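Local coordinates for uncharacterized protein (Nostoc punctiforme, PDB 2QDR), which is of unknown function but has the double-stranded beta-helix fold of the cupins and may act as a dioxygenase, at residues S92-V97 / I156-N161; D112-V117 / Y134-A139. One frame throughout, in Å; residues are numbered along the deposited sequence.

Contact 1 (S92-V97 / I156-N161); sequences STSRVV and ILWMEN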
# COMPACT_ATOMS: atom_id res chain seq x y z
N SER A 92 13.80 14.27 38.36
CA SER A 92 13.25 13.11 39.08
C SER A 92 11.94 12.57 38.52
O SER A 92 11.28 13.20 37.69
CB SER A 92 13.02 13.49 40.55
OG SER A 92 12.11 14.57 40.62
N THR A 93 11.60 11.37 38.96
CA THR A 93 10.35 10.69 38.60
C THR A 93 9.81 10.18 39.92
O THR A 93 10.57 9.64 40.73
CB THR A 93 10.52 9.55 37.60
OG1 THR A 93 11.00 10.08 36.35
CG2 THR A 93 9.18 8.84 37.35
N SER A 94 8.52 10.36 40.15
CA SER A 94 7.92 9.93 41.40
C SER A 94 6.42 9.72 41.30
O SER A 94 5.75 10.22 40.40
CB SER A 94 8.27 10.95 42.50
OG SER A 94 7.98 12.26 42.08
N ARG A 95 5.91 8.93 42.24
CA ARG A 95 4.51 8.59 42.34
C ARG A 95 3.97 9.40 43.51
O ARG A 95 4.30 9.12 44.67
CB ARG A 95 4.38 7.10 42.58
CG ARG A 95 2.97 6.56 42.61
CD ARG A 95 3.05 5.13 43.03
NE ARG A 95 1.77 4.46 43.18
CZ ARG A 95 1.61 3.27 43.76
NH1 ARG A 95 2.64 2.59 44.28
NH2 ARG A 95 0.39 2.75 43.86
N VAL A 96 3.19 10.44 43.19
CA VAL A 96 2.63 11.32 44.21
C VAL A 96 1.15 11.01 44.41
O VAL A 96 0.52 10.45 43.51
CB VAL A 96 2.82 12.84 43.89
CG1 VAL A 96 4.31 13.19 43.74
CG2 VAL A 96 2.06 13.29 42.64
N VAL A 97 0.63 11.35 45.58
CA VAL A 97 -0.78 11.15 45.89
C VAL A 97 -1.32 12.43 46.49
O VAL A 97 -0.91 12.83 47.58
CB VAL A 97 -1.04 9.97 46.84
CG1 VAL A 97 -2.55 9.79 47.09
CG2 VAL A 97 -0.39 8.70 46.28
N ILE A 156 -0.53 10.26 40.64
CA ILE A 156 0.11 10.79 39.45
C ILE A 156 1.60 10.52 39.33
O ILE A 156 2.31 10.54 40.33
CB ILE A 156 0.01 12.35 39.48
CG1 ILE A 156 -1.38 12.86 39.90
CG2 ILE A 156 0.39 13.00 38.13
CD1 ILE A 156 -1.49 14.37 39.99
N LEU A 157 2.07 10.29 38.10
CA LEU A 157 3.50 10.14 37.84
C LEU A 157 3.96 11.58 37.68
O LEU A 157 3.65 12.22 36.68
CB LEU A 157 3.81 9.32 36.59
CG LEU A 157 3.42 7.85 36.61
CD1 LEU A 157 3.70 7.22 35.24
CD2 LEU A 157 4.14 7.08 37.71
N TRP A 158 4.66 12.09 38.69
CA TRP A 158 5.16 13.46 38.71
C TRP A 158 6.59 13.46 38.22
O TRP A 158 7.48 12.93 38.89
CB TRP A 158 5.07 14.00 40.13
CG TRP A 158 5.37 15.44 40.30
CD1 TRP A 158 6.59 16.00 40.54
CD2 TRP A 158 4.42 16.50 40.29
NE1 TRP A 158 6.45 17.37 40.67
CE2 TRP A 158 5.13 17.70 40.52
CE3 TRP A 158 3.03 16.57 40.11
CZ2 TRP A 158 4.50 18.95 40.56
CZ3 TRP A 158 2.40 17.81 40.16
CH2 TRP A 158 3.14 18.98 40.38
N MSE A 159 6.83 14.06 37.05
CA MSE A 159 8.15 14.08 36.41
C MSE A 159 8.79 15.46 36.25
O MSE A 159 8.47 16.20 35.33
CB MSE A 159 8.00 13.40 35.04
CG MSE A 159 7.75 11.91 35.15
SE MSE A 159 7.01 11.07 33.59
CE MSE A 159 5.21 11.79 33.64
N GLU A 160 9.72 15.78 37.14
CA GLU A 160 10.45 17.05 37.14
C GLU A 160 11.68 16.85 36.26
O GLU A 160 12.52 16.04 36.61
CB GLU A 160 10.85 17.41 38.56
CG GLU A 160 9.68 17.47 39.56
CD GLU A 160 10.10 17.84 40.97
OE1 GLU A 160 11.28 18.15 41.21
OE2 GLU A 160 9.22 17.81 41.85
N ASN A 161 11.79 17.57 35.14
CA ASN A 161 12.90 17.36 34.18
C ASN A 161 14.00 18.42 34.03
O ASN A 161 15.10 18.08 33.60
CB ASN A 161 12.33 17.20 32.77
CG ASN A 161 11.33 16.08 32.65
OD1 ASN A 161 11.29 15.14 33.45
ND2 ASN A 161 10.51 16.16 31.61
O HOH W 1 9.72 13.71 40.66
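V96 and I156 form a hydrogen-bonded antiparallel pair near one end of this contact. V96 N to I156 O is 3.0 Å, and I156 N to V96 O is 3.1 Å. Both bonds are nearly straight, with N-H...O angles of 166°. The W158 N to S94 O bond, 2.8 Å long, continues the ladder, but the return bond from S94 N is weak. At the far end S92 N bonds to E160 O, while the bond back from E160 N is weak and bent. CA-H...O contacts from L157 and M159 add to the backbone pairing.

Apolar contact lies on the face of V96, I156 and W158. V96 CG1 rests 3.8 Å from W158 CB, and V96 CG2 meets I156 CB. The W158 side chain swings its CG anti to the backbone N (chi1 -172°), and its indole leads away from strand 92-97 to meet the ring of W67 edge-to-face. On the other face T93 and M159, a selenomethionine, lie side by side. T93 OG1 is 3.9 Å from M159 CG and bonds to E241.

Water gathers the polar groups on the W158 face. One molecule sits near the hydroxyls of S92 and S94 and donates to W158 O, 3.0 Å away. Indole NE1 makes a weak bond to E160 OE2 within its own strand.

The chemistry implies a mixed interface in the cupin-type barrel: straight backbone bonds and apolar packing at the V96 end, and a water among the buried serines where the ladder is less regular.

Contact 2 (D112-V117 / Y134-A139); sequences DLEIFV and YSFIPA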
# COMPACT_ATOMS: atom_id res chain seq x y z
N ASP A 112 10.74 21.97 33.49
CA ASP A 112 9.78 21.24 32.68
C ASP A 112 9.12 20.18 33.58
O ASP A 112 9.83 19.49 34.33
CB ASP A 112 10.42 20.57 31.46
CG ASP A 112 11.02 21.56 30.48
OD1 ASP A 112 10.81 22.79 30.63
OD2 ASP A 112 11.71 21.10 29.55
N LEU A 113 7.79 20.08 33.51
CA LEU A 113 6.99 19.16 34.32
C LEU A 113 6.05 18.27 33.49
O LEU A 113 5.27 18.79 32.71
CB LEU A 113 6.17 19.98 35.33
CG LEU A 113 5.08 19.34 36.20
CD1 LEU A 113 5.54 18.09 36.95
CD2 LEU A 113 4.54 20.37 37.18
N GLU A 114 6.13 16.95 33.66
CA GLU A 114 5.24 16.04 32.97
C GLU A 114 4.37 15.41 34.04
O GLU A 114 4.84 15.13 35.14
CB GLU A 114 5.97 14.97 32.18
CG GLU A 114 7.14 15.51 31.45
CD GLU A 114 7.63 14.60 30.35
OE1 GLU A 114 6.81 14.09 29.56
OE2 GLU A 114 8.85 14.45 30.25
N ILE A 115 3.11 15.19 33.69
CA ILE A 115 2.10 14.65 34.57
C ILE A 115 1.34 13.57 33.84
O ILE A 115 0.95 13.80 32.71
CB ILE A 115 1.14 15.80 34.99
CG1 ILE A 115 1.89 16.85 35.80
CG2 ILE A 115 -0.07 15.31 35.79
CD1 ILE A 115 1.05 18.04 36.18
N PHE A 116 1.13 12.42 34.49
CA PHE A 116 0.36 11.31 33.93
C PHE A 116 -0.49 10.73 35.06
O PHE A 116 0.05 10.19 36.02
CB PHE A 116 1.25 10.25 33.31
CG PHE A 116 0.47 9.14 32.66
CD1 PHE A 116 0.01 9.28 31.37
CD2 PHE A 116 0.17 7.97 33.35
CE1 PHE A 116 -0.73 8.27 30.76
CE2 PHE A 116 -0.56 6.96 32.76
CZ PHE A 116 -1.01 7.10 31.45
N VAL A 117 -1.81 10.77 34.89
CA VAL A 117 -2.75 10.31 35.93
C VAL A 117 -2.92 8.79 35.98
O VAL A 117 -3.37 8.18 35.01
CB VAL A 117 -4.14 10.97 35.75
CG1 VAL A 117 -5.12 10.52 36.85
CG2 VAL A 117 -4.00 12.49 35.73
N TYR A 134 -2.73 13.02 30.25
CA TYR A 134 -1.35 13.49 30.28
C TYR A 134 -1.22 14.95 30.00
O TYR A 134 -2.01 15.51 29.24
CB TYR A 134 -0.55 12.72 29.20
CG TYR A 134 0.86 13.23 28.94
CD1 TYR A 134 1.89 12.93 29.82
CD2 TYR A 134 1.16 14.01 27.83
CE1 TYR A 134 3.17 13.41 29.62
CE2 TYR A 134 2.45 14.49 27.61
CZ TYR A 134 3.45 14.18 28.52
OH TYR A 134 4.74 14.63 28.33
N SER A 135 -0.19 15.56 30.59
CA SER A 135 0.12 16.96 30.36
C SER A 135 1.62 17.19 30.44
O SER A 135 2.30 16.57 31.26
CB SER A 135 -0.55 17.89 31.37
OG SER A 135 -0.11 19.23 31.16
N PHE A 136 2.12 18.06 29.55
CA PHE A 136 3.52 18.48 29.52
C PHE A 136 3.47 20.00 29.70
O PHE A 136 2.92 20.70 28.86
CB PHE A 136 4.27 18.17 28.23
CG PHE A 136 5.70 18.64 28.25
CD1 PHE A 136 6.03 19.93 27.85
CD2 PHE A 136 6.70 17.81 28.70
CE1 PHE A 136 7.35 20.37 27.90
CE2 PHE A 136 8.03 18.25 28.75
CZ PHE A 136 8.35 19.53 28.34
N ILE A 137 4.05 20.47 30.79
CA ILE A 137 4.07 21.88 31.14
C ILE A 137 5.51 22.38 31.05
O ILE A 137 6.30 22.14 31.96
CB ILE A 137 3.50 22.10 32.56
CG1 ILE A 137 2.12 21.44 32.69
CG2 ILE A 137 3.46 23.61 32.89
CD1 ILE A 137 1.58 21.41 34.09
N PRO A 138 5.87 23.05 29.93
CA PRO A 138 7.24 23.55 29.81
C PRO A 138 7.53 24.58 30.88
O PRO A 138 6.61 25.23 31.37
CB PRO A 138 7.28 24.22 28.43
CG PRO A 138 6.02 23.88 27.75
CD PRO A 138 5.05 23.39 28.76
N ALA A 139 8.80 24.70 31.25
CA ALA A 139 9.23 25.65 32.27
C ALA A 139 8.84 27.04 31.82
O ALA A 139 9.08 27.39 30.67
CB ALA A 139 10.72 25.58 32.48
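D112 takes the backbone N-H of A139 on OD1, at 2.8 Å. The donor comes from the anti side of the carboxylate, 24° out of its plane. D112 CB and OD2 also lie near F136 CZ, at the far end of that ring. L113 starts the regular pairing with I137. I137 N to L113 O is 2.8 Å and nearly straight, and L113 N bonds back to I137 O.

E114 sits opposite F136 in a non-hydrogen-bonded pair. Its CG meets F136 CD2 at 3.6 Å, and its carboxyl carbon lies at the edge of that ring, in the ring plane. OE1 reaches on to Y134 OH at 2.5 Å, a hydrogen bond donated by the tyrosine. This oxygen also lies in the plane of the Y134 ring, while the carboxylate is turned 71° from it. OE2 has other partners, among them salt bridges to R211 and R284. Y134 OH is also bonded to R211 NE. Acid, phenol and arginines thus form a buried polar network that holds the carboxylate in place.

These two strands belong to the curled antiparallel sheet of the double-stranded beta-helix, the cupin fold. I115 pairs with S135 through two backbone bonds, of which I115 N to S135 O is 2.9 Å. The side chain of I115 reaches along the opposite face to I137, with CD1 4.0 Å from I137 CD1. S135 OG turns to the carbonyls of I184 and P185. F116 carries its ring edge to Y134 CB, its CD1 lying 4.1 Å away, and the side chains cross at about a right angle.

How the contacts relate
Contacts 1 and 2 lie about 10 Å apart, centre to centre, in one curled antiparallel sheet. Strand 113-117 runs beside strand 154-160, giving the local order 92-98, 154-160, 113-117, 133-137. Along the chain, contact 2 is nested within the loop that contact 1 closes. The two touch directly. N161 ND2 probably bonds to E114 OE2 at 2.7 Å, and N161 N probably bonds to D112 O at 2.9 Å. I156 packs on I115 along the same border. Both contacts belong to the cupin-like part of the chain. Together with the pairing of 154-160 and 113-117 they make four neighbouring strands of one sheet of the beta-helix.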